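Long-range contact in gram-negative insecticidal protein (Chromobacterium piscinae, PDB 6FBM), which is an insecticidal toxin of the MACPF and beta-tripod families that probably forms pores in target membranes: residues 381-393 against 404-416. Sequence-based numbering, arbitrary orientation.
Sequences GVLKAPVGWQRVW and YACWRAIPPQGYR
Arg391 lays its aliphatic chain over the Trp407 indole, a CH-pi contact in which Arg391 CG stands 3.5 Å from the centroid of the Trp407 six-membered ring and only 7° off its normal. Both residues turn CG away from their own carbonyl carbon; the two side chains lie side by side and point the same way, with the guanidinium plane inclined 50° to the ring. The rim of that indole abuts Trp389, whose CB lies 3.7 Å from Trp407 CE3. Trp389 in turn spreads one face of its ring over Ala409; Ala409 CB sits 4.0 Å from the centroid of the Trp389 six-membered ring. On the other face of the sheet Arg408 CG meets CG2 of Val392, 3.4 Å away; the same methyl also lies over one side of the Arg408 guanidinium, while the NH2 of that group is salt-bridged to Asp420.

Between these two layers of side chains runs an antiparallel ladder. Gln390 and Arg408 exchange a pair of backbone bonds, the straighter running from Arg408 N to Gln390 O (2.7 Å, 170°). Classic beta bulges flank this regular part: Val387 and Gly388 face Ile410, and Val392 and Trp393 face Cys406, whose carbonyl takes a bond from Val392 N and a weak one from Trp393 N. Beyond the Val387-Gly388 bulge the ladder ends, but the chains stay in touch, Pro412 packing against residues 384-387. A type II turn from Pro412 leads to Tyr415, where Tyr415 OH donates to Gly381 O (2.8 Å) while Lys384 CB rests on the ring face.

Both segments lie in the Vps62-like part of the chain. Strand 421-426 pairs with the other edge of strand 403-410, its Val421 and Met423 touching Trp389 and Trp407, respectively; at the far end, strand 439-441 lies between strands 383-384 and 415-416, joining both in a separate three-stranded sheet.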
# COMPACT_ATOMS: atom_id res chain seq x y z
N GLY A 381 50.91 -6.18 -18.45
CA GLY A 381 51.27 -6.12 -19.87
C GLY A 381 52.50 -5.29 -20.18
O GLY A 381 52.63 -4.79 -21.31
N VAL A 382 53.40 -5.14 -19.23
CA VAL A 382 54.70 -4.47 -19.49
C VAL A 382 55.68 -5.28 -20.33
O VAL A 382 56.59 -4.72 -20.95
CB VAL A 382 55.42 -4.03 -18.20
CG1 VAL A 382 54.63 -2.96 -17.47
CG2 VAL A 382 55.68 -5.19 -17.26
N LEU A 383 55.52 -6.61 -20.29
CA LEU A 383 56.19 -7.52 -21.18
C LEU A 383 55.18 -7.96 -22.20
O LEU A 383 54.07 -8.35 -21.84
CB LEU A 383 56.70 -8.75 -20.44
CG LEU A 383 57.69 -8.46 -19.29
CD1 LEU A 383 58.09 -9.76 -18.63
CD2 LEU A 383 58.91 -7.68 -19.79
N LYS A 384 55.57 -7.90 -23.46
CA LYS A 384 54.73 -8.38 -24.54
C LYS A 384 55.61 -9.00 -25.59
O LYS A 384 56.69 -8.48 -25.86
CB LYS A 384 53.96 -7.20 -25.14
CG LYS A 384 52.85 -7.60 -26.06
CD LYS A 384 52.01 -6.43 -26.48
CE LYS A 384 50.85 -6.99 -27.32
NZ LYS A 384 49.99 -5.87 -27.70
N ALA A 385 55.17 -10.11 -26.18
CA ALA A 385 55.93 -10.75 -27.27
C ALA A 385 56.21 -9.80 -28.43
O ALA A 385 55.42 -8.87 -28.70
CB ALA A 385 55.20 -12.00 -27.79
N PRO A 386 57.34 -10.02 -29.15
CA PRO A 386 57.60 -9.26 -30.36
C PRO A 386 56.63 -9.59 -31.45
O PRO A 386 56.06 -10.67 -31.45
CB PRO A 386 59.02 -9.71 -30.74
CG PRO A 386 59.20 -11.05 -30.15
CD PRO A 386 58.39 -11.03 -28.89
N VAL A 387 56.40 -8.67 -32.37
CA VAL A 387 55.53 -8.95 -33.53
C VAL A 387 56.25 -9.71 -34.61
O VAL A 387 55.65 -10.31 -35.48
CB VAL A 387 54.86 -7.69 -34.11
CG1 VAL A 387 54.03 -7.03 -33.00
CG2 VAL A 387 55.84 -6.74 -34.77
N GLY A 388 57.57 -9.68 -34.57
CA GLY A 388 58.37 -10.43 -35.51
C GLY A 388 59.85 -10.19 -35.34
O GLY A 388 60.27 -9.56 -34.37
N TRP A 389 60.61 -10.67 -36.31
CA TRP A 389 62.04 -10.53 -36.28
C TRP A 389 62.59 -10.08 -37.63
O TRP A 389 62.17 -10.59 -38.67
CB TRP A 389 62.65 -11.87 -35.90
CG TRP A 389 62.29 -12.36 -34.55
CD1 TRP A 389 61.19 -13.09 -34.23
CD2 TRP A 389 63.04 -12.22 -33.35
NE1 TRP A 389 61.20 -13.40 -32.90
CE2 TRP A 389 62.32 -12.88 -32.33
CE3 TRP A 389 64.23 -11.57 -33.01
CZ2 TRP A 389 62.75 -12.92 -31.02
CZ3 TRP A 389 64.68 -11.62 -31.69
CH2 TRP A 389 63.95 -12.29 -30.72
N GLN A 390 63.52 -9.13 -37.60
CA GLN A 390 64.24 -8.70 -38.78
C GLN A 390 65.75 -8.85 -38.63
O GLN A 390 66.27 -8.94 -37.51
CB GLN A 390 63.90 -7.24 -39.09
CG GLN A 390 64.62 -6.16 -38.29
CD GLN A 390 64.00 -4.80 -38.43
OE1 GLN A 390 63.29 -4.54 -39.42
NE2 GLN A 390 64.24 -3.93 -37.44
N ARG A 391 66.44 -8.85 -39.76
CA ARG A 391 67.86 -9.08 -39.80
C ARG A 391 68.65 -7.80 -39.71
O ARG A 391 68.47 -6.91 -40.51
CB ARG A 391 68.26 -9.81 -41.06
CG ARG A 391 67.87 -11.26 -41.08
CD ARG A 391 68.82 -12.08 -41.96
NE ARG A 391 68.10 -13.03 -42.79
CZ ARG A 391 67.44 -12.72 -43.90
NH1 ARG A 391 67.38 -11.47 -44.34
NH2 ARG A 391 66.81 -13.67 -44.58
N VAL A 392 69.53 -7.73 -38.73
CA VAL A 392 70.50 -6.68 -38.66
C VAL A 392 71.60 -7.02 -39.67
O VAL A 392 72.18 -6.12 -40.28
CB VAL A 392 71.07 -6.55 -37.23
CG1 VAL A 392 72.10 -5.43 -37.15
CG2 VAL A 392 69.97 -6.24 -36.26
N TRP A 393 71.87 -8.32 -39.83
CA TRP A 393 73.01 -8.81 -40.60
C TRP A 393 72.87 -10.28 -40.91
O TRP A 393 72.31 -11.02 -40.12
CB TRP A 393 74.28 -8.63 -39.76
CG TRP A 393 75.51 -9.29 -40.29
CD1 TRP A 393 76.40 -8.76 -41.19
CD2 TRP A 393 76.00 -10.60 -39.96
NE1 TRP A 393 77.40 -9.66 -41.44
CE2 TRP A 393 77.19 -10.79 -40.71
CE3 TRP A 393 75.56 -11.62 -39.13
CZ2 TRP A 393 77.93 -11.97 -40.63
CZ3 TRP A 393 76.29 -12.78 -39.06
CH2 TRP A 393 77.46 -12.95 -39.80
N TYR A 404 74.82 -17.54 -40.91
CA TYR A 404 75.12 -16.86 -39.67
C TYR A 404 74.42 -15.53 -39.75
O TYR A 404 74.60 -14.81 -40.72
CB TYR A 404 76.62 -16.63 -39.52
CG TYR A 404 77.39 -17.92 -39.61
CD1 TYR A 404 77.64 -18.70 -38.48
CD2 TYR A 404 77.82 -18.40 -40.84
CE1 TYR A 404 78.31 -19.91 -38.58
CE2 TYR A 404 78.49 -19.61 -40.95
CZ TYR A 404 78.74 -20.35 -39.83
OH TYR A 404 79.39 -21.54 -39.95
N ALA A 405 73.61 -15.19 -38.74
CA ALA A 405 72.81 -13.97 -38.80
C ALA A 405 72.57 -13.35 -37.44
O ALA A 405 72.54 -14.06 -36.44
CB ALA A 405 71.48 -14.26 -39.47
N CYS A 406 72.36 -12.04 -37.44
CA CYS A 406 71.99 -11.30 -36.25
C CYS A 406 70.56 -10.85 -36.45
O CYS A 406 70.26 -10.19 -37.45
CB CYS A 406 72.89 -10.10 -36.09
SG CYS A 406 72.50 -9.14 -34.64
N TRP A 407 69.67 -11.21 -35.51
CA TRP A 407 68.27 -10.82 -35.61
C TRP A 407 67.86 -9.85 -34.51
O TRP A 407 68.41 -9.89 -33.41
CB TRP A 407 67.37 -12.03 -35.56
CG TRP A 407 67.48 -12.95 -36.70
CD1 TRP A 407 68.40 -13.94 -36.87
CD2 TRP A 407 66.60 -13.02 -37.83
NE1 TRP A 407 68.17 -14.61 -38.04
CE2 TRP A 407 67.07 -14.06 -38.65
CE3 TRP A 407 65.47 -12.31 -38.22
CZ2 TRP A 407 66.44 -14.41 -39.85
CZ3 TRP A 407 64.84 -12.65 -39.42
CH2 TRP A 407 65.34 -13.69 -40.21
N ARG A 408 66.88 -8.99 -34.84
CA ARG A 408 66.27 -8.06 -33.89
C ARG A 408 64.85 -8.39 -33.72
O ARG A 408 64.14 -8.64 -34.72
CB ARG A 408 66.17 -6.66 -34.44
CG ARG A 408 67.32 -5.79 -34.12
CD ARG A 408 66.95 -4.54 -33.38
NE ARG A 408 67.74 -3.47 -33.97
CZ ARG A 408 69.05 -3.29 -33.85
NH1 ARG A 408 69.59 -2.26 -34.47
NH2 ARG A 408 69.84 -4.07 -33.09
N ALA A 409 64.38 -8.31 -32.49
CA ALA A 409 62.97 -8.36 -32.26
C ALA A 409 62.36 -7.08 -32.82
O ALA A 409 62.89 -5.98 -32.62
CB ALA A 409 62.68 -8.50 -30.78
N ILE A 410 61.30 -7.23 -33.59
CA ILE A 410 60.46 -6.13 -33.96
C ILE A 410 59.44 -6.00 -32.83
O ILE A 410 58.61 -6.90 -32.66
CB ILE A 410 59.74 -6.34 -35.32
CG1 ILE A 410 60.74 -6.62 -36.43
CG2 ILE A 410 58.94 -5.09 -35.68
CD1 ILE A 410 60.11 -7.20 -37.68
N PRO A 411 59.51 -4.92 -32.05
CA PRO A 411 58.56 -4.81 -30.94
C PRO A 411 57.19 -4.36 -31.41
O PRO A 411 57.08 -3.59 -32.39
CB PRO A 411 59.17 -3.73 -30.04
CG PRO A 411 60.45 -3.29 -30.71
CD PRO A 411 60.38 -3.73 -32.13
N PRO A 412 56.12 -4.79 -30.70
CA PRO A 412 54.81 -4.16 -30.95
C PRO A 412 54.84 -2.70 -30.54
O PRO A 412 55.73 -2.30 -29.78
CB PRO A 412 53.86 -4.93 -30.06
CG PRO A 412 54.73 -5.49 -28.97
CD PRO A 412 56.08 -5.73 -29.56
N GLN A 413 53.88 -1.94 -31.05
CA GLN A 413 53.79 -0.50 -30.83
C GLN A 413 53.88 -0.17 -29.33
O GLN A 413 53.11 -0.72 -28.52
CB GLN A 413 52.47 0.09 -31.39
CG GLN A 413 52.41 1.64 -31.39
CD GLN A 413 53.42 2.27 -32.38
OE1 GLN A 413 53.95 1.58 -33.27
NE2 GLN A 413 53.71 3.56 -32.20
N GLY A 414 54.84 0.70 -28.99
CA GLY A 414 55.07 1.15 -27.62
C GLY A 414 56.09 0.37 -26.81
O GLY A 414 56.41 0.78 -25.71
N TYR A 415 56.61 -0.74 -27.35
CA TYR A 415 57.59 -1.57 -26.64
C TYR A 415 58.99 -1.50 -27.27
O TYR A 415 59.18 -0.92 -28.33
CB TYR A 415 57.09 -3.00 -26.58
CG TYR A 415 55.80 -3.17 -25.86
CD1 TYR A 415 54.60 -2.75 -26.43
CD2 TYR A 415 55.75 -3.76 -24.58
CE1 TYR A 415 53.39 -2.90 -25.76
CE2 TYR A 415 54.54 -3.92 -23.90
CZ TYR A 415 53.38 -3.48 -24.49
OH TYR A 415 52.21 -3.65 -23.83
N ARG A 416 59.97 -2.07 -26.59
CA ARG A 416 61.37 -2.05 -27.02
C ARG A 416 62.02 -3.38 -26.75
O ARG A 416 61.69 -4.04 -25.77
CB ARG A 416 62.16 -1.02 -26.21
CG ARG A 416 61.63 0.39 -26.27
CD ARG A 416 62.01 1.05 -27.58
NE ARG A 416 61.52 2.41 -27.56
CZ ARG A 416 60.27 2.80 -27.82
NH1 ARG A 416 59.36 1.93 -28.20
NH2 ARG A 416 59.97 4.08 -27.70
O HOH W 1 49.71 -2.96 -25.91